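Local coordinates for sensor protein (Pseudomonas syringae pv. tomato, PDB 2R8R) that probably serves as an ATP-dependent histidine kinase of a two-component regulatory system, of which this chain is the N-terminal, P-loop-type KdpD sensor region, at residues G12-G16 with A190-Q194; T20-L24 with V88-E92; Q127-N133 with V144-D150; Q135-I139 with A199-M203. All coordinates share one frame; numbering follows the deposited sequence.

Contact 1: residues G12-G16 with A190-Q194; sequences GAAPG and AFFTQ. With SO4 (sulfate ion), chain C.
Ala14 and Phe192 make the nearest backbone approach, 8.7 Å between their CA atoms, so the loop following strand 7-12 and the turn ending helix 185-191 meet through side chains, without a hydrogen bond. Phe192 leaves helical geometry as the centre of an inverse gamma turn, and the end of its ring still reaches the loop. The two rings take different rotamers, chi1 -170° in Phe191 and -74° in Phe192; with these torsions CD2 of Phe191 lies over one face of the Phe192 ring, 3.4 Å above its plane and offset toward the rim. The methyl CB of Ala14 comes to the edge of the Phe191 ring, 4.2 Å from CE2. Pro15 meets the far end of Phe192, with CD 4.0 Å from CZ, and its carbonyl O lies at the edge of that ring, 3.7 Å from CE1. Small Ala14 and compact Pro15 suit a loop that must fit close to two rings; Leu197 of helix 194-209 touches Ala14 and Phe192 as well. Beyond them Gly16 N donates an almost straight bond to O1 of a sulfate, 3.0 Å long, an anion that Gly18, Lys19 and Thr20 also hold, consistent with a Walker A loop. The chemistry implies an apolar aromatic backing on one side of the loop, with the Gly16 N-H directed to a sulfate, probably from the crystallisation liquor, that may mark a phosphate position.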
# COMPACT_ATOMS: atom_id res chain seq x y z
N GLY A 12 -2.39 5.13 -6.00
CA GLY A 12 -3.47 4.65 -6.85
C GLY A 12 -4.81 5.19 -6.40
O GLY A 12 -4.94 5.62 -5.25
N ALA A 13 -5.82 5.14 -7.29
CA ALA A 13 -7.20 5.58 -7.01
C ALA A 13 -8.02 4.58 -6.16
O ALA A 13 -8.95 4.96 -5.46
CB ALA A 13 -7.94 5.84 -8.33
N ALA A 14 -7.66 3.30 -6.24
CA ALA A 14 -8.47 2.23 -5.69
C ALA A 14 -7.69 0.94 -5.72
O ALA A 14 -6.67 0.83 -6.42
CB ALA A 14 -9.83 2.04 -6.53
N PRO A 15 -8.18 -0.06 -4.96
CA PRO A 15 -7.75 -1.43 -5.07
C PRO A 15 -7.93 -1.95 -6.52
O PRO A 15 -8.97 -1.70 -7.15
CB PRO A 15 -8.70 -2.16 -4.10
CG PRO A 15 -9.09 -1.17 -3.12
CD PRO A 15 -9.19 0.09 -3.90
N GLY A 16 -6.92 -2.65 -7.02
CA GLY A 16 -6.98 -3.30 -8.30
C GLY A 16 -6.35 -2.54 -9.44
O GLY A 16 -6.39 -3.02 -10.55
N ALA A 190 -21.03 -0.49 -2.92
CA ALA A 190 -21.23 0.97 -2.72
C ALA A 190 -20.02 1.77 -3.20
O ALA A 190 -20.13 2.91 -3.62
CB ALA A 190 -21.58 1.28 -1.22
N PHE A 191 -18.86 1.15 -3.18
CA PHE A 191 -17.61 1.83 -3.52
C PHE A 191 -17.28 1.82 -5.00
O PHE A 191 -16.96 2.84 -5.61
CB PHE A 191 -16.50 1.13 -2.76
CG PHE A 191 -15.19 1.86 -2.81
CD1 PHE A 191 -14.90 2.84 -1.87
CD2 PHE A 191 -14.24 1.55 -3.79
CE1 PHE A 191 -13.70 3.53 -1.93
CE2 PHE A 191 -13.03 2.21 -3.84
CZ PHE A 191 -12.76 3.21 -2.90
N PHE A 192 -17.29 0.62 -5.56
CA PHE A 192 -16.88 0.37 -6.93
C PHE A 192 -18.04 0.60 -7.85
O PHE A 192 -18.75 -0.34 -8.24
CB PHE A 192 -16.36 -1.06 -7.11
CG PHE A 192 -15.04 -1.28 -6.53
CD1 PHE A 192 -13.90 -1.12 -7.28
CD2 PHE A 192 -14.90 -1.62 -5.19
CE1 PHE A 192 -12.64 -1.32 -6.73
CE2 PHE A 192 -13.63 -1.81 -4.64
CZ PHE A 192 -12.51 -1.64 -5.43
N THR A 193 -18.24 1.87 -8.16
CA THR A 193 -19.09 2.29 -9.24
C THR A 193 -18.26 3.16 -10.18
O THR A 193 -17.17 3.62 -9.85
CB THR A 193 -20.35 3.06 -8.72
OG1 THR A 193 -19.93 4.30 -8.14
CG2 THR A 193 -21.13 2.21 -7.69
N GLN A 194 -18.78 3.34 -11.38
CA GLN A 194 -18.16 4.18 -12.41
C GLN A 194 -17.98 5.60 -11.90
O GLN A 194 -16.92 6.19 -12.03
CB GLN A 194 -19.09 4.14 -13.66
CG GLN A 194 -18.67 5.00 -14.85
CD GLN A 194 -17.34 4.58 -15.46
OE1 GLN A 194 -17.01 3.39 -15.51
NE2 GLN A 194 -16.58 5.55 -15.93
S SO4 C . -3.44 -2.98 -6.38
O1 SO4 C . -4.47 -3.13 -5.38
O2 SO4 C . -3.58 -3.85 -7.51
O3 SO4 C . -3.56 -1.55 -6.69
O4 SO4 C . -2.17 -3.45 -5.81

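Contact 2: residues T20-L24 with V88-E92; sequences TYAML and VLVDE. With SO4 (sulfate ion), chain C.
Thr20 and Asp91 meet where helix 19-32 begins and strand 87-90 ends, the short helix and strand axes running antiparallel 10.0 Å apart. Thr20 turns OG1 away from its own carbonyl (chi1 -64°), which brings the hydroxyl to 2.9 Å from Asp91 OD1, while its backbone N donates to sulfate O4 at 3.0 Å. The two side chains cross at about a right angle. Asp91 is also fixed from outside: Thr123 OG1 bonds to OD1, and Glu43 N to OD2, so both oxygens of this buried carboxylate are gripped. Met23, a selenomethionine, runs extended to SE and then bends (chi3 64°), slipping past Leu89 with SE 4.1 Å from CB and setting CE 3.6 Å from Asp91 OD2. Its flexible, unbranched chain suits the space between helix and sheet. Leu24 brings CD2 to 3.7 Å from Leu89 CD1 and closes the apolar layer further along. Hydrophobic strand residues ending in Asp-Glu beside the helix that follows the P-loop resemble a Walker B motif facing Walker A; with strand 119-125 lying between strands 7-12 and 87-90, the order would be consistent with the additional-strand class of P-loop NTPases.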
# COMPACT_ATOMS: atom_id res chain seq x y z
N THR A 20 0.72 -2.78 -6.31
CA THR A 20 1.64 -3.78 -5.79
C THR A 20 2.50 -4.41 -6.87
O THR A 20 3.71 -4.52 -6.71
CB THR A 20 0.91 -4.89 -5.07
OG1 THR A 20 0.29 -4.33 -3.94
CG2 THR A 20 1.87 -5.94 -4.60
N TYR A 21 1.89 -4.77 -7.99
CA TYR A 21 2.63 -5.28 -9.13
C TYR A 21 3.71 -4.27 -9.58
O TYR A 21 4.86 -4.67 -9.83
CB TYR A 21 1.66 -5.58 -10.27
CG TYR A 21 2.32 -6.28 -11.45
CD1 TYR A 21 2.44 -7.66 -11.45
CD2 TYR A 21 2.80 -5.59 -12.55
CE1 TYR A 21 3.02 -8.34 -12.48
CE2 TYR A 21 3.40 -6.28 -13.62
CZ TYR A 21 3.50 -7.67 -13.55
OH TYR A 21 4.07 -8.44 -14.55
N ALA A 22 3.35 -2.99 -9.70
CA ALA A 22 4.30 -1.94 -10.07
C ALA A 22 5.46 -1.84 -9.07
O ALA A 22 6.63 -1.79 -9.48
CB ALA A 22 3.61 -0.58 -10.22
N MSE A 23 5.15 -1.87 -7.79
CA MSE A 23 6.15 -1.91 -6.77
C MSE A 23 7.11 -3.12 -6.88
O MSE A 23 8.33 -2.97 -6.67
CB MSE A 23 5.52 -1.86 -5.37
CG MSE A 23 6.57 -1.97 -4.26
SE MSE A 23 5.88 -1.95 -2.44
CE MSE A 23 4.82 -3.61 -2.49
N LEU A 24 6.56 -4.31 -7.20
CA LEU A 24 7.36 -5.51 -7.25
C LEU A 24 8.26 -5.52 -8.48
O LEU A 24 9.41 -5.99 -8.38
CB LEU A 24 6.49 -6.77 -7.16
CG LEU A 24 5.77 -7.01 -5.82
CD1 LEU A 24 5.04 -8.34 -5.90
CD2 LEU A 24 6.73 -7.00 -4.64
N VAL A 88 13.41 -1.88 1.58
CA VAL A 88 12.29 -2.69 2.11
C VAL A 88 10.99 -2.36 1.38
O VAL A 88 10.65 -1.19 1.17
CB VAL A 88 12.12 -2.59 3.66
CG1 VAL A 88 10.98 -3.47 4.16
CG2 VAL A 88 13.40 -3.03 4.34
N LEU A 89 10.29 -3.41 0.96
CA LEU A 89 8.98 -3.28 0.33
C LEU A 89 7.87 -3.44 1.36
O LEU A 89 7.82 -4.44 2.11
CB LEU A 89 8.80 -4.33 -0.77
CG LEU A 89 9.98 -4.44 -1.72
CD1 LEU A 89 9.60 -5.45 -2.81
CD2 LEU A 89 10.37 -3.08 -2.28
N VAL A 90 7.02 -2.42 1.41
CA VAL A 90 5.97 -2.29 2.45
C VAL A 90 4.63 -1.84 1.81
O VAL A 90 4.45 -0.66 1.51
CB VAL A 90 6.37 -1.27 3.54
CG1 VAL A 90 5.24 -1.14 4.63
CG2 VAL A 90 7.74 -1.65 4.16
N ASP A 91 3.74 -2.81 1.56
CA ASP A 91 2.38 -2.51 1.11
C ASP A 91 1.60 -1.75 2.17
O ASP A 91 1.84 -1.91 3.36
CB ASP A 91 1.62 -3.80 0.71
CG ASP A 91 1.56 -3.98 -0.80
OD1 ASP A 91 1.25 -2.99 -1.52
OD2 ASP A 91 1.81 -5.11 -1.28
N GLU A 92 0.71 -0.86 1.72
CA GLU A 92 -0.30 -0.26 2.58
C GLU A 92 0.18 0.73 3.64
O GLU A 92 0.17 0.44 4.84
CB GLU A 92 -1.22 -1.35 3.15
CG GLU A 92 -1.99 -1.99 1.97
CD GLU A 92 -2.92 -3.15 2.33
OE1 GLU A 92 -3.20 -3.39 3.54
OE2 GLU A 92 -3.38 -3.80 1.34
S SO4 C . -3.44 -2.98 -6.38
O1 SO4 C . -4.47 -3.13 -5.38
O2 SO4 C . -3.58 -3.85 -7.51
O3 SO4 C . -3.56 -1.55 -6.69
O4 SO4 C . -2.17 -3.45 -5.81

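Contact 3: residues Q127-N133 with V144-D150; sequences QHLESLN and VRETLPD. With SO4 (sulfate ion), chain E.
Val144 packs its branched side chain against Gln127 and His128, with CG1 3.6 Å from Gln127 O, and its backbone is held by Asn133. Asn133 ND2 donates to Val144 O over 2.9 Å, in the plane of the amide, while Asn133 OD1 accepts from a water that in turn takes a weak bond from Val144 N. An asparagine suits this place because one amide can serve both a carbonyl and, through water, an N-H. His128 lies across Val144 at about a right angle. A chi1 of -61° swings its ring so that ND1 donates to Glu146 O at 2.7 Å; the oxygen lies close to the ring plane. Between these residues and Asp150 a single parallel bridge joins Leu129 to Leu148: Leu148 N bonds to His128 O, and Glu130 N to Leu148 O at 3.0 Å. Asp150 then receives the turn that follows. Its OD1 offers the syn lone pair to Ser131 N, 3.1 Å away and nearly straight (171°), and OD2 faces Ser131 OG at a distance too short to be trusted. Trp107 of helix 106-115 touches Leu148 and Pro149. The chemistry implies two irregular loops fixed by specific bonds, their backbone groups paired partly with each other and partly with the polar side chains of His128, Asn133 and Asp150, round an apolar centre at Val144, with Leu129 and Leu148 side by side at the bridge.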
# COMPACT_ATOMS: atom_id res chain seq x y z
N GLN A 127 -7.77 7.47 -1.10
CA GLN A 127 -8.85 7.65 -0.11
C GLN A 127 -8.39 7.81 1.34
O GLN A 127 -9.11 8.37 2.19
CB GLN A 127 -9.81 6.45 -0.14
CG GLN A 127 -9.14 5.14 0.20
CD GLN A 127 -10.01 3.92 -0.01
OE1 GLN A 127 -10.76 3.59 0.91
NE2 GLN A 127 -9.90 3.23 -1.19
N HIS A 128 -7.18 7.30 1.63
CA HIS A 128 -6.62 7.30 2.97
C HIS A 128 -6.07 8.62 3.41
O HIS A 128 -5.92 8.86 4.59
CB HIS A 128 -5.57 6.21 3.10
CG HIS A 128 -6.11 4.84 2.86
ND1 HIS A 128 -6.89 4.17 3.78
CD2 HIS A 128 -6.03 4.04 1.77
CE1 HIS A 128 -7.24 3.00 3.28
NE2 HIS A 128 -6.73 2.89 2.06
N LEU A 129 -5.80 9.52 2.48
CA LEU A 129 -5.30 10.83 2.86
C LEU A 129 -6.29 11.59 3.76
O LEU A 129 -7.46 11.73 3.39
CB LEU A 129 -4.98 11.66 1.62
CG LEU A 129 -3.75 11.14 0.86
CD1 LEU A 129 -3.57 11.93 -0.42
CD2 LEU A 129 -2.50 11.21 1.77
N GLU A 130 -5.80 12.10 4.89
CA GLU A 130 -6.63 12.84 5.86
C GLU A 130 -7.49 13.95 5.26
O GLU A 130 -8.70 14.00 5.48
CB GLU A 130 -5.75 13.44 6.97
CG GLU A 130 -5.74 12.65 8.25
CD GLU A 130 -4.69 13.14 9.25
OE1 GLU A 130 -4.19 14.29 9.13
OE2 GLU A 130 -4.35 12.35 10.14
N SER A 131 -6.85 14.83 4.48
CA SER A 131 -7.52 15.95 3.80
C SER A 131 -8.72 15.55 2.93
O SER A 131 -9.60 16.38 2.69
CB SER A 131 -6.52 16.68 2.91
OG SER A 131 -6.02 15.79 1.92
N LEU A 132 -8.74 14.30 2.48
CA LEU A 132 -9.75 13.76 1.56
C LEU A 132 -10.81 12.85 2.23
O LEU A 132 -11.69 12.32 1.54
CB LEU A 132 -9.02 12.96 0.44
CG LEU A 132 -8.10 13.74 -0.52
CD1 LEU A 132 -7.44 12.85 -1.60
CD2 LEU A 132 -8.86 14.92 -1.18
N ASN A 133 -10.74 12.65 3.56
CA ASN A 133 -11.61 11.65 4.26
C ASN A 133 -13.11 11.92 4.04
O ASN A 133 -13.86 11.01 3.67
CB ASN A 133 -11.30 11.61 5.78
CG ASN A 133 -11.89 10.37 6.49
OD1 ASN A 133 -12.95 10.43 7.16
ND2 ASN A 133 -11.19 9.24 6.37
N VAL A 144 -13.76 6.00 5.75
CA VAL A 144 -12.35 5.59 5.69
C VAL A 144 -11.77 5.62 7.10
O VAL A 144 -11.54 6.69 7.65
CB VAL A 144 -11.52 6.44 4.71
CG1 VAL A 144 -10.05 5.89 4.61
CG2 VAL A 144 -12.21 6.47 3.35
N ARG A 145 -11.54 4.44 7.66
CA ARG A 145 -11.07 4.31 9.03
C ARG A 145 -9.54 4.33 9.21
O ARG A 145 -9.05 4.75 10.25
CB ARG A 145 -11.61 3.02 9.65
CG ARG A 145 -13.10 3.06 9.86
CD ARG A 145 -13.67 1.69 10.14
NE ARG A 145 -15.10 1.69 9.90
CZ ARG A 145 -16.00 2.20 10.72
NH1 ARG A 145 -15.65 2.76 11.86
NH2 ARG A 145 -17.27 2.15 10.39
N GLU A 146 -8.79 3.83 8.23
CA GLU A 146 -7.32 3.91 8.26
C GLU A 146 -6.93 5.15 7.45
O GLU A 146 -7.10 5.19 6.23
CB GLU A 146 -6.69 2.63 7.67
CG GLU A 146 -6.87 1.34 8.52
CD GLU A 146 -6.14 0.14 7.94
OE1 GLU A 146 -6.27 -0.06 6.70
OE2 GLU A 146 -5.45 -0.62 8.69
N THR A 147 -6.45 6.18 8.12
CA THR A 147 -6.03 7.41 7.46
C THR A 147 -4.51 7.64 7.57
O THR A 147 -3.81 7.01 8.38
CB THR A 147 -6.72 8.65 8.06
OG1 THR A 147 -6.38 8.73 9.44
CG2 THR A 147 -8.26 8.61 7.89
N LEU A 148 -4.03 8.53 6.71
CA LEU A 148 -2.60 8.88 6.56
C LEU A 148 -2.47 10.42 6.58
O LEU A 148 -3.19 11.11 5.87
CB LEU A 148 -2.06 8.32 5.23
CG LEU A 148 -0.58 8.56 4.94
CD1 LEU A 148 0.27 7.65 5.88
CD2 LEU A 148 -0.24 8.39 3.44
N PRO A 149 -1.59 10.96 7.43
CA PRO A 149 -1.41 12.41 7.33
C PRO A 149 -0.82 12.76 5.99
O PRO A 149 0.09 12.05 5.49
CB PRO A 149 -0.45 12.74 8.49
CG PRO A 149 -0.56 11.60 9.43
CD PRO A 149 -0.78 10.39 8.51
N ASP A 150 -1.36 13.81 5.39
CA ASP A 150 -0.93 14.21 4.06
C ASP A 150 0.59 14.42 3.98
O ASP A 150 1.22 14.07 2.99
CB ASP A 150 -1.67 15.46 3.62
CG ASP A 150 -3.16 15.22 3.47
OD1 ASP A 150 -3.76 14.65 4.40
OD2 ASP A 150 -3.73 15.60 2.42
S SO4 E . -19.00 2.15 7.31
O1 SO4 E . -19.79 0.94 7.47
O2 SO4 E . -19.32 2.88 6.10
O3 SO4 E . -19.27 3.09 8.42
O4 SO4 E . -17.63 1.67 7.24
O HOH W 1 -3.83 9.81 9.98
O HOH W 2 -14.51 8.35 7.43

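Contact 4: residues Q135-I139 with A199-M203; sequences QVRGI and ALREM
Met203, a selenomethionine, reaches from helix 194-209 to three residues of helix 133-140. Its SE lies 4.0 Å from Val136 CG2 and equally far from CD of Gln135, whose extended chain arrives from the opposite direction. CE then heads for Ile139 CD1, the two side chains meeting tip to tip; the modelled separation is tighter than ordinary carbon packing and the position of that methyl is doubtful. From a chi1 of -79° the Met203 chain runs straight across to the other helix until it bends at SE, which lets one long side chain serve several neighbours. Ile139 also sets CD1 3.8 Å from Ala199 CB, and a small alanine there leaves room for the isoleucine. On the buried side Val136 CG2 faces Leu200 CD2 at 4.1 Å, their side chains crossing at about a right angle. The contact is purely apolar apart from the Gln135 amide, as suits a partly buried seam with an exposed rim. The second shell positions these groups: Gln127 and Val144 back Val136, while Val126 touches both Leu200 and Met203. Arg201, which points off the far side of its helix, is tied to Asp163 by a salt bridge. The two short helix axes are 11.5 Å apart and nearly antiparallel (166°), so the last modelled helix, 194-209, lies alongside helix 133-140, next to the end of strand 119-125 and the loop that follows it.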
# COMPACT_ATOMS: atom_id res chain seq x y z
N GLN A 135 -14.48 14.17 1.75
CA GLN A 135 -14.80 14.08 0.33
C GLN A 135 -15.08 12.63 -0.07
O GLN A 135 -16.10 12.35 -0.68
CB GLN A 135 -13.69 14.70 -0.52
CG GLN A 135 -14.07 14.98 -1.97
CD GLN A 135 -12.92 15.60 -2.77
OE1 GLN A 135 -11.87 15.91 -2.21
NE2 GLN A 135 -13.13 15.80 -4.07
N VAL A 136 -14.19 11.71 0.30
CA VAL A 136 -14.41 10.29 -0.01
C VAL A 136 -15.70 9.72 0.60
O VAL A 136 -16.45 9.02 -0.08
CB VAL A 136 -13.19 9.40 0.39
CG1 VAL A 136 -13.48 7.88 0.14
CG2 VAL A 136 -11.95 9.84 -0.36
N ARG A 137 -15.97 10.02 1.87
CA ARG A 137 -17.19 9.56 2.55
C ARG A 137 -18.45 10.16 1.89
O ARG A 137 -19.45 9.47 1.74
CB ARG A 137 -17.14 9.90 4.04
CG ARG A 137 -18.32 9.39 4.90
CD ARG A 137 -17.99 9.58 6.42
NE ARG A 137 -19.16 9.52 7.29
CZ ARG A 137 -19.15 9.86 8.59
NH1 ARG A 137 -18.04 10.29 9.18
NH2 ARG A 137 -20.27 9.77 9.31
N GLY A 138 -18.37 11.43 1.50
CA GLY A 138 -19.45 12.12 0.83
C GLY A 138 -19.78 11.54 -0.53
O GLY A 138 -20.92 11.58 -0.97
N ILE A 139 -18.78 10.98 -1.19
CA ILE A 139 -18.94 10.44 -2.52
C ILE A 139 -19.40 8.99 -2.40
O ILE A 139 -20.43 8.64 -2.94
CB ILE A 139 -17.61 10.57 -3.32
CG1 ILE A 139 -17.49 11.98 -3.87
CG2 ILE A 139 -17.48 9.53 -4.47
CD1 ILE A 139 -16.08 12.27 -4.39
N ALA A 199 -14.27 9.71 -9.77
CA ALA A 199 -14.01 10.73 -8.77
C ALA A 199 -12.67 10.47 -8.07
O ALA A 199 -11.88 11.36 -7.92
CB ALA A 199 -15.19 10.77 -7.74
N LEU A 200 -12.43 9.24 -7.66
CA LEU A 200 -11.18 8.87 -6.96
C LEU A 200 -9.94 8.95 -7.87
O LEU A 200 -8.87 9.33 -7.41
CB LEU A 200 -11.31 7.47 -6.38
CG LEU A 200 -12.28 7.36 -5.21
CD1 LEU A 200 -12.78 5.90 -5.07
CD2 LEU A 200 -11.62 7.86 -3.93
N ARG A 201 -10.10 8.59 -9.14
CA ARG A 201 -9.04 8.72 -10.12
C ARG A 201 -8.60 10.17 -10.29
O ARG A 201 -7.43 10.46 -10.38
CB ARG A 201 -9.49 8.16 -11.46
CG ARG A 201 -8.47 8.33 -12.59
CD ARG A 201 -9.00 7.81 -13.87
NE ARG A 201 -7.95 7.58 -14.85
CZ ARG A 201 -8.17 7.25 -16.12
NH1 ARG A 201 -9.41 7.10 -16.60
NH2 ARG A 201 -7.15 7.02 -16.91
N GLU A 202 -9.56 11.09 -10.33
CA GLU A 202 -9.28 12.52 -10.37
C GLU A 202 -8.57 12.98 -9.10
O GLU A 202 -7.66 13.77 -9.16
CB GLU A 202 -10.58 13.28 -10.59
CG GLU A 202 -10.48 14.80 -10.45
CD GLU A 202 -11.81 15.48 -10.73
OE1 GLU A 202 -11.97 16.06 -11.83
OE2 GLU A 202 -12.72 15.41 -9.88
N MSE A 203 -8.99 12.47 -7.95
CA MSE A 203 -8.30 12.76 -6.69
C MSE A 203 -6.84 12.30 -6.70
O MSE A 203 -5.96 13.04 -6.30
CB MSE A 203 -9.02 12.09 -5.50
CG MSE A 203 -10.25 12.87 -5.05
SE MSE A 203 -11.17 12.09 -3.53
CE MSE A 203 -12.89 11.67 -4.34

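Overall arrangement
Contacts 1 and 2 are buried and share one sulfate, gripping successive parts of the probable Walker A element: contact 2 sets the start of its helix against the sheet, while contact 1 backs its loop with aromatic rings. Contacts 3 and 4 are only partly buried and lie on the same side of the chain's centre, holding helix 133-140, by its flanking loops in contact 3 and by its side chains in contact 4. Contact 3 depends on hydrogen bonds, contacts 1 and 4 on apolar packing, and contact 2 mixes a carboxylate with hydrocarbon. Gln127 links contact 3 to Phe191 of contact 1, and Leu200 links contact 4 to the same ring.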